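Local coordinates for DUF5012 domain-containing protein (Bacteroides thetaiotaomicron, PDB 5FQ8) that is of unknown function but is probably a surface lipoprotein, joining an Ig-like domain to a C-terminal domain built of antiparallel beta strands, at residues S97-V102 with G118-I123; T101-S106 with D207-Q212; F131-F136 with L194-A199. All coordinates share one frame; numbering follows the deposited sequence.

Contact 1: residues S97-V102 with G118-I123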
ATOM      1  N   SER G  97      34.411 -65.859  -3.501  1.00 81.60           N
ATOM      2  CA  SER G  97      33.613 -65.008  -2.610  1.00 75.00           C
ATOM      3  C   SER G  97      34.318 -63.681  -2.311  1.00 73.44           C
ATOM      4  O   SER G  97      35.544 -63.649  -2.203  1.00 78.98           O
ATOM      5  CB  SER G  97      33.326 -65.755  -1.315  1.00 68.13           C
ATOM      6  OG  SER G  97      33.054 -67.115  -1.592  1.00 67.10           O
ATOM      7  N   GLY G  98      33.561 -62.589  -2.168  1.00 74.70           N
ATOM      8  CA  GLY G  98      32.112 -62.628  -2.186  1.00 71.43           C
ATOM      9  C   GLY G  98      31.307 -61.402  -2.585  1.00 71.01           C
ATOM     10  O   GLY G  98      30.206 -61.550  -3.091  1.00 73.03           O
ATOM     11  N   ILE G  99      31.807 -60.190  -2.361  1.00 60.14           N
ATOM     12  CA  ILE G  99      30.989 -59.009  -2.622  1.00 59.39           C
ATOM     13  C   ILE G  99      31.011 -58.712  -4.118  1.00 62.20           C
ATOM     14  O   ILE G  99      32.027 -58.288  -4.669  1.00 63.81           O
ATOM     15  CB  ILE G  99      31.442 -57.799  -1.801  1.00 59.44           C
ATOM     16  CG1 ILE G  99      30.774 -57.841  -0.429  1.00 55.53           C
ATOM     17  CG2 ILE G  99      31.068 -56.494  -2.500  1.00 66.03           C
ATOM     18  CD1 ILE G  99      30.523 -56.481   0.166  1.00 53.56           C
ATOM     19  N   TYR G 100      29.886 -58.938  -4.776  1.00 63.02           N
ATOM     20  CA  TYR G 100      29.766 -58.740  -6.207  1.00 65.94           C
ATOM     21  C   TYR G 100      29.015 -57.457  -6.504  1.00 72.07           C
ATOM     22  O   TYR G 100      28.173 -57.015  -5.722  1.00 69.17           O
ATOM     23  CB  TYR G 100      29.046 -59.917  -6.859  1.00 67.47           C
ATOM     24  CG  TYR G 100      29.922 -61.127  -6.998  1.00 68.65           C
ATOM     25  CD1 TYR G 100      30.005 -62.057  -5.983  1.00 66.91           C
ATOM     26  CD2 TYR G 100      30.684 -61.330  -8.141  1.00 71.70           C
ATOM     27  CE1 TYR G 100      30.811 -63.160  -6.093  1.00 68.09           C
ATOM     28  CE2 TYR G 100      31.494 -62.431  -8.262  1.00 72.88           C
ATOM     29  CZ  TYR G 100      31.554 -63.345  -7.233  1.00 71.03           C
ATOM     30  OH  TYR G 100      32.357 -64.453  -7.334  1.00 72.30           O
ATOM     31  N   THR G 101      29.329 -56.862  -7.650  1.00 69.79           N
ATOM     32  CA  THR G 101      28.673 -55.653  -8.123  1.00 71.78           C
ATOM     33  C   THR G 101      27.924 -55.970  -9.409  1.00 78.92           C
ATOM     34  O   THR G 101      28.487 -56.575 -10.325  1.00 84.34           O
ATOM     35  CB  THR G 101      29.688 -54.530  -8.354  1.00 77.27           C
ATOM     36  OG1 THR G 101      30.594 -54.465  -7.246  1.00 68.14           O
ATOM     37  CG2 THR G 101      28.978 -53.193  -8.486  1.00 72.28           C
ATOM     38  N   VAL G 102      26.652 -55.578  -9.468  1.00 85.85           N
ATOM     39  CA  VAL G 102      25.868 -55.780 -10.681  1.00 92.24           C
ATOM     40  C   VAL G 102      26.499 -54.979 -11.809  1.00 86.02           C
ATOM     41  O   VAL G 102      26.686 -53.761 -11.698  1.00 87.85           O
ATOM     42  CB  VAL G 102      24.408 -55.387 -10.450  1.00 77.00           C
ATOM     43  CG1 VAL G 102      23.624 -55.552 -11.723  1.00 83.84           C
ATOM     44  CG2 VAL G 102      23.811 -56.247  -9.361  1.00 76.29           C
ATOM     45  N   GLY G 118      25.346 -51.037 -10.770  1.00 82.72           N
ATOM     46  CA  GLY G 118      26.060 -50.452  -9.654  1.00 82.35           C
ATOM     47  C   GLY G 118      25.737 -51.040  -8.298  1.00 79.69           C
ATOM     48  O   GLY G 118      26.403 -50.695  -7.317  1.00 77.26           O
ATOM     49  N   TYR G 119      24.752 -51.921  -8.212  1.00 78.27           N
ATOM     50  CA  TYR G 119      24.309 -52.455  -6.937  1.00 75.91           C
ATOM     51  C   TYR G 119      25.166 -53.639  -6.518  1.00 76.16           C
ATOM     52  O   TYR G 119      25.629 -54.414  -7.355  1.00 79.94           O
ATOM     53  CB  TYR G 119      22.846 -52.859  -7.054  1.00 77.62           C
ATOM     54  CG  TYR G 119      21.994 -51.684  -7.422  1.00 78.24           C
ATOM     55  CD1 TYR G 119      22.128 -50.487  -6.740  1.00 73.75           C
ATOM     56  CD2 TYR G 119      21.084 -51.749  -8.462  1.00 74.98           C
ATOM     57  CE1 TYR G 119      21.364 -49.396  -7.058  1.00 75.83           C
ATOM     58  CE2 TYR G 119      20.314 -50.655  -8.794  1.00 82.34           C
ATOM     59  CZ  TYR G 119      20.457 -49.477  -8.084  1.00 80.67           C
ATOM     60  OH  TYR G 119      19.700 -48.369  -8.397  1.00 86.05           O
ATOM     61  N   GLU G 120      25.391 -53.768  -5.215  1.00 70.55           N
ATOM     62  CA  GLU G 120      26.236 -54.828  -4.683  1.00 65.98           C
ATOM     63  C   GLU G 120      25.382 -55.958  -4.129  1.00 63.93           C
ATOM     64  O   GLU G 120      24.300 -55.724  -3.588  1.00 67.74           O
ATOM     65  CB  GLU G 120      27.173 -54.292  -3.595  1.00 61.97           C
ATOM     66  CG  GLU G 120      28.350 -53.468  -4.126  1.00 62.77           C
ATOM     67  CD  GLU G 120      29.386 -53.129  -3.068  1.00 66.76           C
ATOM     68  OE1 GLU G 120      29.138 -53.388  -1.872  1.00 55.99           O
ATOM     69  OE2 GLU G 120      30.453 -52.599  -3.438  1.00 59.85           O
ATOM     70  N   ILE G 121      25.863 -57.189  -4.292  1.00 65.14           N
ATOM     71  CA  ILE G 121      25.246 -58.362  -3.692  1.00 58.97           C
ATOM     72  C   ILE G 121      26.342 -59.237  -3.100  1.00 58.45           C
ATOM     73  O   ILE G 121      27.529 -58.955  -3.234  1.00 58.96           O
ATOM     74  CB  ILE G 121      24.398 -59.164  -4.692  1.00 73.92           C
ATOM     75  CG1 ILE G 121      25.272 -59.675  -5.830  1.00 63.96           C
ATOM     76  CG2 ILE G 121      23.250 -58.331  -5.215  1.00 63.49           C
ATOM     77  CD1 ILE G 121      24.591 -60.698  -6.676  1.00 66.20           C
ATOM     78  N   VAL G 122      25.924 -60.319  -2.448  1.00 60.16           N
ATOM     79  CA  VAL G 122      26.817 -61.155  -1.654  1.00 62.28           C
ATOM     80  C   VAL G 122      26.675 -62.605  -2.094  1.00 64.28           C
ATOM     81  O   VAL G 122      25.556 -63.118  -2.195  1.00 65.95           O
ATOM     82  CB  VAL G 122      26.515 -61.027  -0.148  1.00 60.41           C
ATOM     83  CG1 VAL G 122      27.513 -61.824   0.660  1.00 60.62           C
ATOM     84  CG2 VAL G 122      26.519 -59.576   0.274  1.00 63.45           C
ATOM     85  N   ILE G 123      27.809 -63.270  -2.333  1.00 68.93           N
ATOM     86  CA  ILE G 123      27.843 -64.663  -2.779  1.00 68.82           C
ATOM     87  C   ILE G 123      29.004 -65.372  -2.089  1.00 63.71           C
ATOM     88  O   ILE G 123      30.167 -65.010  -2.297  1.00 62.01           O
ATOM     89  CB  ILE G 123      27.991 -64.788  -4.310  1.00 67.78           C
ATOM     90  CG1 ILE G 123      27.000 -63.888  -5.047  1.00 69.29           C
ATOM     91  CG2 ILE G 123      27.766 -66.212  -4.740  1.00 66.44           C
ATOM     92  CD1 ILE G 123      27.088 -63.980  -6.531  1.00 68.30           C
TER

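Contact 2: residues T101-S106 with D207-Q212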
ATOM      1  N   THR G 101      29.329 -56.862  -7.650  1.00 69.79           N
ATOM      2  CA  THR G 101      28.673 -55.653  -8.123  1.00 71.78           C
ATOM      3  C   THR G 101      27.924 -55.970  -9.409  1.00 78.92           C
ATOM      4  O   THR G 101      28.487 -56.575 -10.325  1.00 84.34           O
ATOM      5  CB  THR G 101      29.688 -54.530  -8.354  1.00 77.27           C
ATOM      6  OG1 THR G 101      30.594 -54.465  -7.246  1.00 68.14           O
ATOM      7  CG2 THR G 101      28.978 -53.193  -8.486  1.00 72.28           C
ATOM      8  N   VAL G 102      26.652 -55.578  -9.468  1.00 85.85           N
ATOM      9  CA  VAL G 102      25.868 -55.780 -10.681  1.00 92.24           C
ATOM     10  C   VAL G 102      26.499 -54.979 -11.809  1.00 86.02           C
ATOM     11  O   VAL G 102      26.686 -53.761 -11.698  1.00 87.85           O
ATOM     12  CB  VAL G 102      24.408 -55.387 -10.450  1.00 77.00           C
ATOM     13  CG1 VAL G 102      23.624 -55.552 -11.723  1.00 83.84           C
ATOM     14  CG2 VAL G 102      23.811 -56.247  -9.361  1.00 76.29           C
ATOM     15  N   ALA G 103      26.829 -55.663 -12.903  1.00 96.24           N
ATOM     16  CA  ALA G 103      27.666 -55.090 -13.954  1.00101.31           C
ATOM     17  C   ALA G 103      26.919 -54.124 -14.868  1.00103.98           C
ATOM     18  O   ALA G 103      25.983 -53.442 -14.437  1.00104.25           O
ATOM     19  CB  ALA G 103      28.291 -56.204 -14.794  1.00113.94           C
ATOM     20  N   GLU G 104      27.329 -54.067 -16.138  1.00112.99           N
ATOM     21  CA  GLU G 104      26.832 -53.043 -17.049  1.00110.80           C
ATOM     22  C   GLU G 104      25.468 -53.403 -17.623  1.00107.96           C
ATOM     23  O   GLU G 104      24.549 -52.578 -17.618  1.00107.29           O
ATOM     24  CB  GLU G 104      27.838 -52.814 -18.172  1.00109.67           C
ATOM     25  CG  GLU G 104      28.580 -51.499 -18.073  1.00107.19           C
ATOM     26  CD  GLU G 104      27.698 -50.309 -18.386  1.00106.73           C
ATOM     27  OE1 GLU G 104      26.713 -50.474 -19.135  1.00108.03           O
ATOM     28  OE2 GLU G 104      27.986 -49.204 -17.881  1.00105.75           O
ATOM     29  N   GLY G 105      25.309 -54.630 -18.105  1.00110.47           N
ATOM     30  CA  GLY G 105      24.105 -54.973 -18.834  1.00115.65           C
ATOM     31  C   GLY G 105      23.066 -55.757 -18.061  1.00111.76           C
ATOM     32  O   GLY G 105      22.862 -56.944 -18.322  1.00106.39           O
ATOM     33  N   SER G 106      22.390 -55.111 -17.118  1.00112.60           N
ATOM     34  CA  SER G 106      21.307 -55.739 -16.376  1.00104.12           C
ATOM     35  C   SER G 106      20.040 -54.916 -16.537  1.00105.35           C
ATOM     36  O   SER G 106      20.055 -53.693 -16.348  1.00113.26           O
ATOM     37  CB  SER G 106      21.665 -55.897 -14.902  1.00100.79           C
ATOM     38  OG  SER G 106      22.887 -56.606 -14.772  1.00105.90           O
ATOM     39  N   ASP G 207      17.623 -59.819 -16.487  1.00107.06           N
ATOM     40  CA  ASP G 207      18.773 -60.385 -17.192  1.00111.03           C
ATOM     41  C   ASP G 207      20.079 -59.853 -16.596  1.00106.73           C
ATOM     42  O   ASP G 207      20.873 -59.174 -17.235  1.00108.68           O
ATOM     43  CB  ASP G 207      18.675 -60.085 -18.686  1.00110.41           C
ATOM     44  CG  ASP G 207      18.729 -58.597 -18.991  1.00114.75           C
ATOM     45  OD1 ASP G 207      18.724 -57.784 -18.040  1.00110.05           O
ATOM     46  OD2 ASP G 207      18.782 -58.245 -20.188  1.00129.49           O
ATOM     47  N   ILE G 208      20.334 -60.184 -15.339  1.00104.73           N
ATOM     48  CA  ILE G 208      21.410 -59.509 -14.629  1.00102.16           C
ATOM     49  C   ILE G 208      22.710 -60.291 -14.729  1.00100.01           C
ATOM     50  O   ILE G 208      22.734 -61.442 -15.180  1.00 98.05           O
ATOM     51  CB  ILE G 208      21.026 -59.263 -13.159  1.00104.37           C
ATOM     52  CG1 ILE G 208      21.299 -60.497 -12.315  1.00104.73           C
ATOM     53  CG2 ILE G 208      19.552 -58.902 -13.045  1.00112.50           C
ATOM     54  CD1 ILE G 208      20.927 -60.289 -10.886  1.00105.99           C
ATOM     55  N   ILE G 209      23.796 -59.657 -14.306  1.00 98.22           N
ATOM     56  CA  ILE G 209      25.123 -60.251 -14.357  1.00 97.95           C
ATOM     57  C   ILE G 209      25.984 -59.513 -13.344  1.00101.33           C
ATOM     58  O   ILE G 209      25.827 -58.305 -13.141  1.00106.45           O
ATOM     59  CB  ILE G 209      25.696 -60.188 -15.793  1.00 99.53           C
ATOM     60  CG1 ILE G 209      26.924 -61.081 -15.931  1.00 98.14           C
ATOM     61  CG2 ILE G 209      26.013 -58.756 -16.183  1.00105.73           C
ATOM     62  CD1 ILE G 209      27.272 -61.391 -17.369  1.00106.49           C
ATOM     63  N   VAL G 210      26.876 -60.248 -12.680  1.00101.27           N
ATOM     64  CA  VAL G 210      27.594 -59.717 -11.529  1.00 96.33           C
ATOM     65  C   VAL G 210      29.097 -59.891 -11.699  1.00 97.07           C
ATOM     66  O   VAL G 210      29.572 -60.830 -12.345  1.00103.99           O
ATOM     67  CB  VAL G 210      27.126 -60.380 -10.218  1.00 91.70           C
ATOM     68  CG1 VAL G 210      25.614 -60.300 -10.103  1.00 91.90           C
ATOM     69  CG2 VAL G 210      27.598 -61.820 -10.150  1.00 93.25           C
ATOM     70  N   LYS G 211      29.844 -58.971 -11.088  1.00 97.96           N
ATOM     71  CA  LYS G 211      31.300 -58.948 -11.132  1.00 96.66           C
ATOM     72  C   LYS G 211      31.812 -58.260  -9.875  1.00 96.21           C
ATOM     73  O   LYS G 211      31.139 -57.393  -9.312  1.00 98.29           O
ATOM     74  CB  LYS G 211      31.814 -58.219 -12.379  1.00 98.22           C
ATOM     75  CG  LYS G 211      33.307 -57.920 -12.365  1.00 95.17           C
ATOM     76  CD  LYS G 211      33.709 -56.985 -13.480  1.00 90.27           C
ATOM     77  CE  LYS G 211      33.681 -57.704 -14.805  1.00 90.89           C
ATOM     78  NZ  LYS G 211      34.448 -58.975 -14.705  1.00 92.78           N
ATOM     79  N   GLN G 212      33.003 -58.654  -9.436  1.00 96.28           N
ATOM     80  CA  GLN G 212      33.632 -58.030  -8.283  1.00 86.81           C
ATOM     81  C   GLN G 212      34.235 -56.670  -8.607  1.00 82.90           C
ATOM     82  O   GLN G 212      33.871 -56.027  -9.592  1.00 90.46           O
ATOM     83  CB  GLN G 212      34.702 -58.947  -7.712  1.00 72.47           C
ATOM     84  CG  GLN G 212      34.221 -59.740  -6.533  1.00 83.04           C
ATOM     85  CD  GLN G 212      34.914 -61.063  -6.409  1.00 80.35           C
ATOM     86  OE1 GLN G 212      35.423 -61.598  -7.385  1.00 86.39           O
ATOM     87  NE2 GLN G 212      34.943 -61.602  -5.201  1.00 73.29           N
ATOM     88  OXT GLN G 212      35.093 -56.182  -7.870  1.00 84.98           O
TER

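Contact 3: residues F131-F136 with L194-A199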
ATOM      1  N   PHE G 131      26.394 -72.556  -2.967  1.00 73.67           N
ATOM      2  CA  PHE G 131      26.718 -71.171  -2.659  1.00 71.16           C
ATOM      3  C   PHE G 131      25.478 -70.435  -2.174  1.00 69.25           C
ATOM      4  O   PHE G 131      24.373 -70.674  -2.664  1.00 75.01           O
ATOM      5  CB  PHE G 131      27.271 -70.445  -3.877  1.00 68.89           C
ATOM      6  CG  PHE G 131      28.610 -70.939  -4.330  1.00 74.58           C
ATOM      7  CD1 PHE G 131      28.765 -72.206  -4.857  1.00 74.11           C
ATOM      8  CD2 PHE G 131      29.719 -70.119  -4.235  1.00 74.87           C
ATOM      9  CE1 PHE G 131      30.002 -72.650  -5.271  1.00 80.19           C
ATOM     10  CE2 PHE G 131      30.957 -70.554  -4.650  1.00 77.17           C
ATOM     11  CZ  PHE G 131      31.101 -71.822  -5.169  1.00 81.02           C
ATOM     12  N   TYR G 132      25.665 -69.524  -1.221  1.00 74.33           N
ATOM     13  CA  TYR G 132      24.581 -68.682  -0.733  1.00 71.49           C
ATOM     14  C   TYR G 132      24.582 -67.360  -1.481  1.00 69.86           C
ATOM     15  O   TYR G 132      25.634 -66.736  -1.645  1.00 67.85           O
ATOM     16  CB  TYR G 132      24.716 -68.423   0.765  1.00 72.17           C
ATOM     17  CG  TYR G 132      23.747 -67.388   1.300  1.00 72.60           C
ATOM     18  CD1 TYR G 132      22.487 -67.761   1.743  1.00 72.96           C
ATOM     19  CD2 TYR G 132      24.097 -66.040   1.373  1.00 71.60           C
ATOM     20  CE1 TYR G 132      21.602 -66.828   2.237  1.00 74.25           C
ATOM     21  CE2 TYR G 132      23.216 -65.098   1.864  1.00 71.25           C
ATOM     22  CZ  TYR G 132      21.972 -65.500   2.296  1.00 70.97           C
ATOM     23  OH  TYR G 132      21.089 -64.571   2.791  1.00 71.36           O
ATOM     24  N   ILE G 133      23.402 -66.926  -1.913  1.00 79.02           N
ATOM     25  CA  ILE G 133      23.237 -65.701  -2.686  1.00 78.16           C
ATOM     26  C   ILE G 133      22.239 -64.815  -1.960  1.00 77.12           C
ATOM     27  O   ILE G 133      21.152 -65.271  -1.592  1.00 77.82           O
ATOM     28  CB  ILE G 133      22.775 -65.995  -4.126  1.00 81.73           C
ATOM     29  CG1 ILE G 133      22.360 -64.710  -4.837  1.00 81.90           C
ATOM     30  CG2 ILE G 133      21.640 -66.994  -4.135  1.00 83.25           C
ATOM     31  CD1 ILE G 133      23.507 -63.942  -5.421  1.00 79.49           C
ATOM     32  N   SER G 134      22.607 -63.556  -1.758  1.00 73.07           N
ATOM     33  CA  SER G 134      21.765 -62.665  -0.978  1.00 69.35           C
ATOM     34  C   SER G 134      20.634 -62.055  -1.789  1.00 72.32           C
ATOM     35  O   SER G 134      19.649 -61.605  -1.198  1.00 73.26           O
ATOM     36  CB  SER G 134      22.603 -61.549  -0.378  1.00 67.00           C
ATOM     37  OG  SER G 134      23.217 -60.803  -1.408  1.00 66.46           O
ATOM     38  N   ASP G 135      20.750 -62.019  -3.118  1.00 74.82           N
ATOM     39  CA  ASP G 135      19.697 -61.432  -3.939  1.00 76.30           C
ATOM     40  C   ASP G 135      19.881 -61.928  -5.373  1.00 80.88           C
ATOM     41  O   ASP G 135      20.772 -61.455  -6.085  1.00 84.15           O
ATOM     42  CB  ASP G 135      19.729 -59.909  -3.865  1.00 69.43           C
ATOM     43  CG  ASP G 135      18.438 -59.277  -4.334  1.00 69.92           C
ATOM     44  OD1 ASP G 135      17.578 -60.003  -4.866  1.00 62.38           O
ATOM     45  OD2 ASP G 135      18.290 -58.049  -4.170  1.00 70.66           O
ATOM     46  N   PHE G 136      19.039 -62.872  -5.783  1.00 76.54           N
ATOM     47  CA  PHE G 136      19.032 -63.298  -7.176  1.00 89.28           C
ATOM     48  C   PHE G 136      18.614 -62.190  -8.122  1.00 70.84           C
ATOM     49  O   PHE G 136      18.817 -62.328  -9.330  1.00 75.20           O
ATOM     50  CB  PHE G 136      18.086 -64.471  -7.377  1.00 71.11           C
ATOM     51  CG  PHE G 136      18.745 -65.810  -7.313  1.00 73.06           C
ATOM     52  CD1 PHE G 136      19.726 -66.155  -8.218  1.00 74.69           C
ATOM     53  CD2 PHE G 136      18.355 -66.739  -6.367  1.00 71.07           C
ATOM     54  CE1 PHE G 136      20.323 -67.390  -8.166  1.00 76.14           C
ATOM     55  CE2 PHE G 136      18.943 -67.976  -6.309  1.00 72.85           C
ATOM     56  CZ  PHE G 136      19.932 -68.305  -7.208  1.00 76.05           C
ATOM     57  N   LEU G 194      29.298 -63.950 -13.415  1.00100.35           N
ATOM     58  CA  LEU G 194      28.268 -64.967 -13.533  1.00 99.71           C
ATOM     59  C   LEU G 194      27.013 -64.336 -14.112  1.00100.24           C
ATOM     60  O   LEU G 194      26.611 -63.245 -13.702  1.00 85.69           O
ATOM     61  CB  LEU G 194      27.966 -65.628 -12.189  1.00 86.99           C
ATOM     62  CG  LEU G 194      27.394 -67.045 -12.276  1.00 85.16           C
ATOM     63  CD1 LEU G 194      27.782 -67.853 -11.064  1.00 83.19           C
ATOM     64  CD2 LEU G 194      25.900 -67.017 -12.393  1.00 86.23           C
ATOM     65  N   LYS G 195      26.412 -65.022 -15.079  1.00 94.39           N
ATOM     66  CA  LYS G 195      25.200 -64.572 -15.742  1.00 95.60           C
ATOM     67  C   LYS G 195      24.012 -65.363 -15.225  1.00 94.10           C
ATOM     68  O   LYS G 195      24.134 -66.551 -14.914  1.00 93.96           O
ATOM     69  CB  LYS G 195      25.293 -64.753 -17.263  1.00104.31           C
ATOM     70  CG  LYS G 195      25.488 -66.208 -17.696  1.00107.76           C
ATOM     71  CD  LYS G 195      24.783 -66.575 -18.999  1.00103.93           C
ATOM     72  CE  LYS G 195      25.423 -65.948 -20.219  1.00114.67           C
ATOM     73  NZ  LYS G 195      24.812 -64.636 -20.541  1.00107.79           N
ATOM     74  N   TRP G 196      22.864 -64.701 -15.136  1.00103.17           N
ATOM     75  CA  TRP G 196      21.620 -65.436 -14.979  1.00 90.81           C
ATOM     76  C   TRP G 196      20.470 -64.541 -15.392  1.00 91.56           C
ATOM     77  O   TRP G 196      20.558 -63.313 -15.314  1.00 90.44           O
ATOM     78  CB  TRP G 196      21.427 -65.965 -13.548  1.00 93.11           C
ATOM     79  CG  TRP G 196      21.272 -64.935 -12.450  1.00 89.02           C
ATOM     80  CD1 TRP G 196      20.181 -64.162 -12.196  1.00 82.24           C
ATOM     81  CD2 TRP G 196      22.228 -64.621 -11.433  1.00 80.24           C
ATOM     82  NE1 TRP G 196      20.406 -63.369 -11.108  1.00 78.71           N
ATOM     83  CE2 TRP G 196      21.659 -63.627 -10.622  1.00 77.45           C
ATOM     84  CE3 TRP G 196      23.515 -65.068 -11.145  1.00 79.74           C
ATOM     85  CZ2 TRP G 196      22.335 -63.077  -9.534  1.00 74.49           C
ATOM     86  CZ3 TRP G 196      24.188 -64.518 -10.073  1.00 76.60           C
ATOM     87  CH2 TRP G 196      23.597 -63.535  -9.278  1.00 73.93           C
ATOM     88  N   THR G 197      19.417 -65.175 -15.885  1.00 93.81           N
ATOM     89  CA  THR G 197      18.122 -64.542 -16.057  1.00 94.24           C
ATOM     90  C   THR G 197      17.141 -65.329 -15.212  1.00117.79           C
ATOM     91  O   THR G 197      17.149 -66.563 -15.241  1.00 93.95           O
ATOM     92  CB  THR G 197      17.676 -64.523 -17.517  1.00 98.95           C
ATOM     93  OG1 THR G 197      17.583 -65.865 -17.999  1.00101.64           O
ATOM     94  CG2 THR G 197      18.659 -63.747 -18.368  1.00100.78           C
ATOM     95  N   VAL G 198      16.327 -64.620 -14.441  1.00 97.88           N
ATOM     96  CA  VAL G 198      15.396 -65.242 -13.513  1.00 93.57           C
ATOM     97  C   VAL G 198      14.015 -64.657 -13.763  1.00 98.70           C
ATOM     98  O   VAL G 198      13.881 -63.464 -14.054  1.00103.32           O
ATOM     99  CB  VAL G 198      15.851 -65.044 -12.051  1.00 96.13           C
ATOM    100  CG1 VAL G 198      15.986 -63.570 -11.723  1.00 81.91           C
ATOM    101  CG2 VAL G 198      14.909 -65.745 -11.096  1.00 82.78           C
ATOM    102  N   ALA G 199      12.995 -65.509 -13.688  1.00101.19           N
ATOM    103  CA  ALA G 199      11.616 -65.127 -13.957  1.00105.75           C
ATOM    104  C   ALA G 199      10.827 -65.098 -12.654  1.00103.46           C
ATOM    105  O   ALA G 199      10.891 -66.047 -11.863  1.00103.98           O
ATOM    106  CB  ALA G 199      10.967 -66.090 -14.951  1.00123.04           C
TER

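Contact 1: residues S97-V102 with G118-I123
Tyr-100 and Ile-123 meet with their side chains crossing at about a right angle. Atom CD1 of the Tyr-100 ring lies 3.5 Å from CD1 of Ile-123, and the methyl approaches the ring obliquely. CG of Tyr-100 lies anti to the carbonyl carbon (chi1 -76°), which brings the CD1 and CE1 side of the ring across Ile-123. Nearer the backbone, Tyr-100 CB sits 3.9 Å from Ile-121 CG1. The ring hydroxyl bonds the carbonyl of Lys-96. Replacing the ring by the methyl of an alanine would probably leave Ile-123 without its aromatic neighbour and the Lys-96 carbonyl without this hydroxyl. The segments are antiparallel strands of the curled sheet of the C-terminal domain. Tyr-100 and Ile-121 form a hydrogen-bonded pair, with Ile-121 N to Tyr-100 O at 2.7 Å and a return bond from Tyr-100 N to Ile-121 O at 2.8 Å. Their side chains share one face with Val-210 of the next strand. Ile-99, Thr-101, Glu-120 and Val-122 lie on the other face. There the extended Glu-120 chain slants past Ile-99, bringing Glu-120 OE1 3.7 Å from Ile-99 CG2. Glu-120 CG lies 4.0 Å from Thr-101 OG1. Val-122 on this face packs on Lys-24 and Val-26 of strand 24-27.

Contact 2: residues T101-S106 with D207-Q212
Ser-106 packs on Ile-208 and reaches on to Ile-209. Ser-106 CB lies 3.6 Å from Ile-208 CA and 3.8 Å from Ile-208 CB. At the tip, Ser-106 OG accepts a bond from Ile-209 N at 3.2 Å. The bond is bent, with 136° at the hydrogen. OG lies anti to the carbonyl carbon of Ser-106 (chi1 -55°), which turns it to this backbone N-H. A side-chain oxygen thus does here what a backbone carbonyl would do in a regular ladder. This is consistent with the chain path. Strand 98-102 and strand 106-110 both run antiparallel to strand 204-211 in the C-terminal domain. Between them the chain arches off the sheet after the N of Ala-103, through Glu-104 and Gly-105, and returns at Ser-106. Before the arch the ladder is regular. Thr-101 and Lys-211 are a hydrogen-bonded pair, with Lys-211 N to Thr-101 O at 2.9 Å. Val-102 and Val-210 follow as a non-hydrogen-bonded pair, their side chains on one face. The last backbone rung before the arch is Ala-103 N to Ile-209 O at 2.8 Å. Ala-103 CB also touches Ile-209 CG2 at 3.7 Å. Ile-209 CG2 lies 4.0 Å from Ser-106 OG as well, and sits under the arch. Outside the two segments, Ile-208 packs on Phe-116 and Trp-196. Asp-207 OD1 makes a weak bond to the backbone N of Lys-107.

Contact 3: residues F131-F136 with L194-A199
The indole NE1 of Trp-196 donates a hydrogen bond to the backbone O of Phe-136 at 2.6 Å. The bond is bent to 143° at the hydrogen, and the oxygen stands somewhat out of the indole plane. The same two residues also meet through their rings. Phe-136 turns an edge to the face of the five-membered ring of Trp-196, a T-shaped pair with planes at 82° and centroids 5.5 Å apart. Phe-136 CD1 is the atom that comes over the indole, near its rim, 4.0 Å from CE2 of Trp-196. CG of Trp-196 lies between its backbone N and carbonyl carbon (chi1 65°), and the indole reaches from strand 193-200 to the turn that follows strand 130-133. These strands are not neighbours in the sheet. Strands 120-125, 98-102 and 204-211 come between them in strand order, and the sheet curls enough for the indole to bridge its interior. At the far end of the indole, Ile-133 CD1 lies 3.9 Å from Trp-196 CH2. CG2 of Ile-133 lies over one face of the Phe-136 ring, toward its rim. Val-198 CG1 sits beside the bonded carbonyl, 3.9 Å from Phe-136 O. Leu-194 CD2 lies in plane at the indole edge. Met-182 touches both rings, while Ile-208 and Val-210 pack on the indole. In the turn, Asp-135 OD1 accepts bonds from the backbone N of Met-153 and of Leu-137.

How the contacts relate
From the N terminus, the chain first builds the strands up to 78-87, then reaches strand 98-102 of the C-terminal sheet. Contact 1 closes a short loop there, with 15 residues between its segments. Contact 2 starts from the same strand, sharing Thr-101 and Val-102, and closes only at the C terminus, 100 residues later. Strand 98-102 therefore has 120-125 and 204-211 as its two sheet neighbours. Contact 3 opens after contact 1 has closed and is nested inside the long loop of contact 2. It joins 131-136 to 194-199, beside the last strand of contact 2. Through Ile-133, which packs on Ile-121 and Ile-123, contact 3 meets the second strand of contact 1.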